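Local structure of 3-alpha-hydroxysteroid dehydrogenase (2DKN) at residues I29-I38 / A51-C59. The protein catalyses the NAD-dependent oxidation of the 3-alpha-hydroxyl group of steroids to a ketone, and the reverse reduction, as a short-chain dehydrogenase with a Rossmann fold. Numbering follows the deposited sequence.
Sequences IGIDRGQADI and AVAAVLDRC. With NAI (1,4-dihydronicotinamide adenine dinucleotide), chain C.
Ile38 presses both of its branches against residues 51-59 of helix 45-59. Its CB carries CG2 over Ala51 CA and the methyl of Ala54, while CG1 lies 3.8 Å from both Ala54 CB and Arg58 NH1. With CG1 anti to the carbonyl carbon (chi1 -66°), CD1 reaches the helix backbone, 3.5 Å from Val55 N, and meets Val55 CG2 at 3.6 Å. That same CG2 takes Ile31 CD1, so two isoleucines of neighbouring strands share one valine methyl. Further along, Ile29 CD1 sits on Cys59 CB at 3.8 Å and near Arg58 CB. The Arg58 chain, extended from CG to NE, runs counter to Ile38, its CD 3.9 Å from Ile38 CG1; Asp37 O lies over one face of the guanidinium, toward its rim at NH2. Strand 29-32 and the helix run nearly antiparallel (167°), as expected where a Rossmann-fold crossover helix packs on its parallel sheet; Leu97 of helix 79-102 touches Val55 as well. Asp37 OD1 accepts an almost straight bond from Gly30 N, tying the turn back to the strand. At the strand's end Asp32 grips the adenosine ribose of NADH, OD1 bonding O3B and OD2 bonding O2B, both at 2.6 Å; OD1 also accepts from Ala10 N, OD2 from Arg33 N. An asparagine here would probably leave one ribose hydroxyl without its acceptor and turn an NH2 toward one of those backbone N-H groups. Arg33 NE and NH1 both donate to O2B, at the guanidinium edge, in its plane.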
loop_
_atom_site.group_PDB
_atom_site.type_symbol
_atom_site.label_atom_id
_atom_site.label_comp_id
_atom_site.label_asym_id
_atom_site.label_seq_id
_atom_site.Cartn_x
_atom_site.Cartn_y
_atom_site.Cartn_z
ATOM N N ILE A 29 -13.912 11.838 -16.094
ATOM C CA ILE A 29 -15.261 11.433 -16.445
ATOM C C ILE A 29 -15.906 10.833 -15.193
ATOM O O ILE A 29 -15.492 9.778 -14.732
ATOM C CB ILE A 29 -15.252 10.393 -17.578
ATOM C CG1 ILE A 29 -14.624 11.002 -18.856
ATOM C CG2 ILE A 29 -16.663 9.885 -17.823
ATOM C CD1 ILE A 29 -14.184 9.956 -19.864
ATOM N N GLY A 30 -16.882 11.522 -14.616
ATOM C CA GLY A 30 -17.456 11.054 -13.348
ATOM C C GLY A 30 -18.683 10.184 -13.578
ATOM O O GLY A 30 -19.504 10.489 -14.441
ATOM N N ILE A 31 -18.795 9.089 -12.817
ATOM C CA ILE A 31 -19.968 8.216 -12.883
ATOM C C ILE A 31 -20.523 8.073 -11.463
ATOM O O ILE A 31 -19.777 7.761 -10.530
ATOM C CB ILE A 31 -19.608 6.789 -13.402
ATOM C CG1 ILE A 31 -18.874 6.841 -14.757
ATOM C CG2 ILE A 31 -20.867 5.881 -13.457
ATOM C CD1 ILE A 31 -17.360 6.794 -14.619
ATOM N N ASP A 32 -21.815 8.340 -11.280
ATOM C CA ASP A 32 -22.405 8.180 -9.958
ATOM C C ASP A 32 -23.917 7.999 -10.157
ATOM O O ASP A 32 -24.380 8.027 -11.288
ATOM C CB ASP A 32 -22.113 9.402 -9.102
ATOM C CG ASP A 32 -22.060 9.078 -7.615
ATOM O OD1 ASP A 32 -20.957 9.153 -7.023
ATOM O OD2 ASP A 32 -23.121 8.747 -7.033
ATOM N N ARG A 33 -24.655 7.822 -9.068
ATOM C CA ARG A 33 -26.131 7.690 -9.154
ATOM C C ARG A 33 -26.759 8.956 -9.702
ATOM O O ARG A 33 -27.785 8.909 -10.389
ATOM C CB ARG A 33 -26.733 7.388 -7.775
ATOM C CG ARG A 33 -26.418 5.968 -7.267
ATOM C CD ARG A 33 -26.955 5.779 -5.859
ATOM N NE ARG A 33 -26.254 6.618 -4.880
ATOM C CZ ARG A 33 -26.714 6.900 -3.665
ATOM N NH1 ARG A 33 -25.983 7.655 -2.836
ATOM N NH2 ARG A 33 -27.914 6.449 -3.282
ATOM N N GLY A 34 -26.144 10.081 -9.367
ATOM C CA GLY A 34 -26.607 11.387 -9.793
ATOM C C GLY A 34 -25.467 12.359 -9.595
ATOM O O GLY A 34 -24.401 11.981 -9.043
ATOM N N GLN A 35 -25.682 13.610 -10.023
ATOM C CA GLN A 35 -24.688 14.675 -9.860
ATOM C C GLN A 35 -23.332 14.264 -10.431
ATOM O O GLN A 35 -22.302 14.367 -9.755
ATOM C CB GLN A 35 -24.521 15.031 -8.382
ATOM C CG GLN A 35 -25.752 15.727 -7.754
ATOM C CD GLN A 35 -25.548 16.055 -6.276
ATOM O OE1 GLN A 35 -25.837 17.173 -5.830
ATOM N NE2 GLN A 35 -25.021 15.101 -5.520
ATOM N N ALA A 36 -23.346 13.762 -11.654
ATOM C CA ALA A 36 -22.112 13.305 -12.306
ATOM C C ALA A 36 -22.286 13.431 -13.799
ATOM O O ALA A 36 -23.412 13.546 -14.266
ATOM C CB ALA A 36 -21.798 11.837 -11.920
ATOM N N ASP A 37 -21.176 13.406 -14.537
ATOM C CA ASP A 37 -21.213 13.370 -15.998
ATOM C C ASP A 37 -22.106 12.249 -16.487
ATOM O O ASP A 37 -22.889 12.426 -17.421
ATOM C CB ASP A 37 -19.810 13.139 -16.573
ATOM C CG ASP A 37 -18.845 14.225 -16.204
ATOM O OD1 ASP A 37 -17.676 13.897 -15.906
ATOM O OD2 ASP A 37 -19.259 15.415 -16.192
ATOM N N ILE A 38 -21.973 11.080 -15.865
ATOM C CA ILE A 38 -22.707 9.896 -16.260
ATOM C C ILE A 38 -23.486 9.410 -15.049
ATOM O O ILE A 38 -22.892 9.117 -14.010
ATOM C CB ILE A 38 -21.742 8.797 -16.737
ATOM C CG1 ILE A 38 -21.018 9.223 -18.022
ATOM C CG2 ILE A 38 -22.471 7.458 -16.982
ATOM C CD1 ILE A 38 -19.858 8.299 -18.318
ATOM N N ALA A 51 -23.401 2.720 -17.952
ATOM C CA ALA A 51 -22.162 3.385 -17.528
ATOM C C ALA A 51 -21.000 3.101 -18.492
ATOM O O ALA A 51 -20.312 4.030 -18.926
ATOM C CB ALA A 51 -21.798 2.964 -16.106
ATOM N N VAL A 52 -20.777 1.823 -18.811
ATOM C CA VAL A 52 -19.675 1.438 -19.700
ATOM C C VAL A 52 -19.817 2.114 -21.071
ATOM O O VAL A 52 -18.864 2.753 -21.574
ATOM C CB VAL A 52 -19.559 -0.096 -19.829
ATOM C CG1 VAL A 52 -18.590 -0.493 -20.967
ATOM C CG2 VAL A 52 -19.097 -0.706 -18.468
ATOM N N ALA A 53 -21.003 1.990 -21.670
ATOM C CA ALA A 53 -21.254 2.595 -23.000
ATOM C C ALA A 53 -21.036 4.101 -22.965
ATOM O O ALA A 53 -20.423 4.678 -23.877
ATOM C CB ALA A 53 -22.664 2.256 -23.508
ATOM N N ALA A 54 -21.521 4.740 -21.901
ATOM C CA ALA A 54 -21.374 6.182 -21.736
ATOM C C ALA A 54 -19.915 6.613 -21.548
ATOM O O ALA A 54 -19.465 7.630 -22.111
ATOM C CB ALA A 54 -22.217 6.671 -20.586
ATOM N N VAL A 55 -19.165 5.858 -20.752
ATOM C CA VAL A 55 -17.737 6.150 -20.616
ATOM C C VAL A 55 -17.039 6.020 -21.976
ATOM O O VAL A 55 -16.275 6.903 -22.353
ATOM C CB VAL A 55 -17.037 5.244 -19.565
ATOM C CG1 VAL A 55 -15.522 5.422 -19.648
ATOM C CG2 VAL A 55 -17.569 5.553 -18.136
ATOM N N LEU A 56 -17.280 4.920 -22.694
ATOM C CA LEU A 56 -16.643 4.711 -24.006
ATOM C C LEU A 56 -16.934 5.868 -24.954
ATOM O O LEU A 56 -16.041 6.346 -25.654
ATOM C CB LEU A 56 -17.091 3.398 -24.635
ATOM C CG LEU A 56 -16.592 2.141 -23.901
ATOM C CD1 LEU A 56 -17.235 0.852 -24.466
ATOM C CD2 LEU A 56 -15.075 2.060 -23.961
ATOM N N ASP A 57 -18.184 6.318 -24.963
ATOM C CA ASP A 57 -18.551 7.440 -25.817
ATOM C C ASP A 57 -17.748 8.678 -25.415
ATOM O O ASP A 57 -17.177 9.360 -26.267
ATOM C CB ASP A 57 -20.052 7.726 -25.723
ATOM C CG ASP A 57 -20.456 8.930 -26.547
ATOM O OD1 ASP A 57 -20.186 8.920 -27.760
ATOM O OD2 ASP A 57 -21.018 9.888 -25.978
ATOM N N ARG A 58 -17.692 8.964 -24.120
ATOM C CA ARG A 58 -17.037 10.192 -23.656
ATOM C C ARG A 58 -15.522 10.215 -23.886
ATOM O O ARG A 58 -14.933 11.290 -24.072
ATOM C CB ARG A 58 -17.391 10.497 -22.197
ATOM C CG ARG A 58 -18.817 11.019 -22.066
ATOM C CD ARG A 58 -19.229 11.393 -20.659
ATOM N NE ARG A 58 -20.274 12.429 -20.674
ATOM C CZ ARG A 58 -21.569 12.225 -20.932
ATOM N NH1 ARG A 58 -22.048 11.006 -21.212
ATOM N NH2 ARG A 58 -22.399 13.262 -20.915
ATOM N N CYS A 59 -14.882 9.046 -23.868
ATOM C CA CYS A 59 -13.430 9.004 -24.029
ATOM C C CYS A 59 -12.991 8.554 -25.420
ATOM O O CYS A 59 -11.790 8.390 -25.688
ATOM C CB CYS A 59 -12.797 8.109 -22.944
ATOM S SG CYS A 59 -13.067 6.336 -23.170
HETATM P PA NAI C . -19.401 8.125 -0.175
HETATM O O1A NAI C . -20.738 7.593 0.142
HETATM O O2A NAI C . -19.105 9.522 0.221
HETATM O O5B NAI C . -19.131 7.998 -1.749
HETATM C C5B NAI C . -19.476 6.838 -2.448
HETATM C C4B NAI C . -20.090 7.275 -3.772
HETATM O O4B NAI C . -20.419 6.070 -4.437
HETATM C C3B NAI C . -21.371 8.088 -3.597
HETATM O O3B NAI C . -21.369 9.238 -4.420
HETATM C C2B NAI C . -22.420 7.112 -4.100
HETATM O O2B NAI C . -23.558 7.723 -4.669
HETATM C C1B NAI C . -21.635 6.249 -5.094
HETATM N N9A NAI C . -22.419 5.017 -5.262
HETATM C C8A NAI C . -22.852 4.151 -4.278
HETATM N N7A NAI C . -23.619 3.205 -4.877
HETATM C C5A NAI C . -23.697 3.473 -6.213
HETATM C C6A NAI C . -24.351 2.859 -7.289
HETATM N N6A NAI C . -25.236 1.853 -7.127
HETATM N N1A NAI C . -24.210 3.407 -8.549
HETATM C C2A NAI C . -23.452 4.538 -8.758
HETATM N N3A NAI C . -22.809 5.149 -7.704
HETATM C C4A NAI C . -22.945 4.623 -6.451
HETATM O O3 NAI C . -18.389 7.071 0.485
HETATM P PN NAI C . -16.779 7.048 0.415
HETATM O O1N NAI C . -16.235 8.094 -0.467
HETATM O O2N NAI C . -16.314 7.010 1.814
HETATM O O5D NAI C . -16.565 5.600 -0.240
HETATM C C5D NAI C . -15.807 5.434 -1.429
HETATM C C4D NAI C . -15.266 4.010 -1.401
HETATM O O4D NAI C . -14.379 3.903 -0.293
HETATM C C3D NAI C . -16.346 2.952 -1.189
HETATM O O3D NAI C . -16.025 1.837 -2.013
HETATM C C2D NAI C . -16.138 2.529 0.263
HETATM O O2D NAI C . -16.499 1.191 0.462
HETATM C C1D NAI C . -14.634 2.709 0.418
HETATM N N1N NAI C . -14.199 2.832 1.836
HETATM C C2N NAI C . -14.656 3.868 2.601
HETATM C C3N NAI C . -14.243 3.983 3.919
HETATM C C7N NAI C . -14.696 5.156 4.750
HETATM O O7N NAI C . -14.356 5.107 6.092
HETATM N N7N NAI C . -15.376 6.187 4.212
HETATM C C4N NAI C . -13.348 3.042 4.466
HETATM C C5N NAI C . -12.857 2.003 3.648
HETATM C C6N NAI C . -13.302 1.917 2.336
#